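Long-range contact in sensor protein pfeS (Pseudomonas aeruginosa, PDB 3KYZ), which is a membrane sensor histidine kinase that may activate the response regulator PfeR by phosphorylation, represented here by its sensor domain: residues Val101-Pro106 with Leu114-Pro119. Residues are numbered along the deposited sequence; the frame is centred on the assembly and turned at random.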
# COMPACT_ATOMS: atom_id res chain seq x y z
N VAL A 101 9.37 -4.13 -1.65
CA VAL A 101 9.59 -4.59 -0.29
C VAL A 101 9.50 -3.43 0.69
O VAL A 101 10.15 -2.40 0.50
CB VAL A 101 10.96 -5.29 -0.16
CG1 VAL A 101 11.17 -5.81 1.25
CG2 VAL A 101 11.07 -6.42 -1.19
N SER A 102 8.67 -3.60 1.72
CA SER A 102 8.44 -2.60 2.75
C SER A 102 9.23 -2.97 4.00
O SER A 102 9.07 -4.07 4.54
CB SER A 102 6.95 -2.57 3.10
OG SER A 102 6.66 -1.67 4.14
N ILE A 103 10.07 -2.05 4.47
CA ILE A 103 10.91 -2.31 5.64
C ILE A 103 10.84 -1.13 6.61
O ILE A 103 11.35 -0.04 6.33
CB ILE A 103 12.39 -2.56 5.25
CG1 ILE A 103 12.51 -3.52 4.06
CG2 ILE A 103 13.18 -3.06 6.47
CD1 ILE A 103 13.90 -3.53 3.40
N GLU A 104 10.20 -1.35 7.75
CA GLU A 104 10.01 -0.28 8.72
C GLU A 104 11.34 0.28 9.20
O GLU A 104 12.33 -0.44 9.31
CB GLU A 104 9.23 -0.81 9.94
CG GLU A 104 10.03 -1.80 10.80
CD GLU A 104 9.26 -2.33 12.00
OE1 GLU A 104 8.02 -2.17 12.03
OE2 GLU A 104 9.89 -2.91 12.92
N PHE A 105 11.37 1.58 9.48
CA PHE A 105 12.49 2.14 10.22
C PHE A 105 12.59 1.38 11.54
O PHE A 105 11.60 1.25 12.26
CB PHE A 105 12.26 3.62 10.51
CG PHE A 105 12.47 4.53 9.32
CD1 PHE A 105 12.88 4.04 8.09
CD2 PHE A 105 12.24 5.90 9.45
CE1 PHE A 105 13.07 4.91 7.02
CE2 PHE A 105 12.43 6.76 8.39
CZ PHE A 105 12.85 6.27 7.17
N PRO A 106 13.79 0.86 11.88
CA PRO A 106 13.86 -0.03 13.05
C PRO A 106 13.72 0.68 14.40
O PRO A 106 13.11 0.13 15.32
CB PRO A 106 15.24 -0.67 12.91
CG PRO A 106 16.05 0.31 12.10
CD PRO A 106 15.05 0.86 11.11
N LEU A 114 11.54 2.25 4.69
CA LEU A 114 12.24 2.13 3.42
C LEU A 114 11.41 1.23 2.51
O LEU A 114 10.94 0.17 2.94
CB LEU A 114 13.62 1.51 3.63
CG LEU A 114 14.40 1.14 2.36
CD1 LEU A 114 14.73 2.37 1.55
CD2 LEU A 114 15.68 0.38 2.72
N VAL A 115 11.20 1.66 1.27
CA VAL A 115 10.62 0.80 0.25
C VAL A 115 11.67 0.59 -0.84
O VAL A 115 12.27 1.55 -1.33
CB VAL A 115 9.34 1.41 -0.36
CG1 VAL A 115 8.79 0.50 -1.47
CG2 VAL A 115 8.29 1.61 0.73
N ILE A 116 11.92 -0.66 -1.19
CA ILE A 116 12.88 -0.97 -2.24
C ILE A 116 12.28 -2.02 -3.16
O ILE A 116 11.79 -3.04 -2.69
CB ILE A 116 14.25 -1.42 -1.65
CG1 ILE A 116 15.27 -1.69 -2.76
CG2 ILE A 116 14.11 -2.64 -0.73
CD1 ILE A 116 16.70 -1.72 -2.24
N GLN A 117 12.30 -1.77 -4.46
CA GLN A 117 11.89 -2.82 -5.39
C GLN A 117 13.00 -3.88 -5.36
O GLN A 117 14.18 -3.56 -5.49
CB GLN A 117 11.67 -2.32 -6.81
CG GLN A 117 11.04 -3.39 -7.70
CD GLN A 117 10.48 -2.86 -9.00
OE1 GLN A 117 10.93 -1.84 -9.51
NE2 GLN A 117 9.48 -3.55 -9.54
N LEU A 118 12.62 -5.13 -5.15
CA LEU A 118 13.61 -6.19 -4.95
C LEU A 118 14.60 -6.24 -6.10
O LEU A 118 14.19 -6.36 -7.25
CB LEU A 118 12.92 -7.55 -4.81
CG LEU A 118 13.83 -8.67 -4.32
CD1 LEU A 118 14.19 -8.45 -2.86
CD2 LEU A 118 13.17 -10.01 -4.52
N PRO A 119 15.91 -6.15 -5.81
CA PRO A 119 16.89 -6.35 -6.89
C PRO A 119 16.74 -7.74 -7.52
O PRO A 119 16.53 -8.72 -6.81
CB PRO A 119 18.23 -6.25 -6.16
CG PRO A 119 17.95 -5.36 -5.00
CD PRO A 119 16.55 -5.74 -4.55
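Val101-Ile103 and Leu114-Ile116 pair as the two antiparallel strands of a beta hairpin, buried near the centre of this sensor domain of the Cache clan. Four backbone hydrogen bonds join them. Val101 and Ile116 form one hydrogen-bonded pair: Val101 N donates to Ile116 O (2.9 Å), and Ile116 N returns a bond to Val101 O. In the next such pair, Ile103 N meets Leu114 O at 2.8 Å and Leu114 N meets Ile103 O. Ser102 and Val115 make the non-hydrogen-bonded pair between them. There Val115 CA makes a weaker CA-H...O contact with Val101 O (3.2 Å), beside that oxygen's N-H bond from Ile116.

Val101, Ile103, Leu114 and Ile116 share one face of the sheet. Ile103 chi1 of -46° sets CG1 beside the backbone N, and CD1 reaches along the sheet to touch Leu114 CD2 (4.3 Å) and Ile116 CG2 (4.2 Å). Val101 CB packs on the same Ile116 CG2. Val101 CG2 meets Leu118 CD1 at 4.1 Å. At the other end Phe105 CE1 comes within 3.9 Å of Leu114 N.

On the opposite face, Ser102 OG bonds to Arg113 and Ser102 packs on Phe82 of the second subunit. On the first face, Ile103 and Leu114 meet Ala27 and Tyr26 of helix 17-53, while Leu114 and Ile116 also touch Val57. Strand 113-117 is central, between strands 100-104 and 57-60.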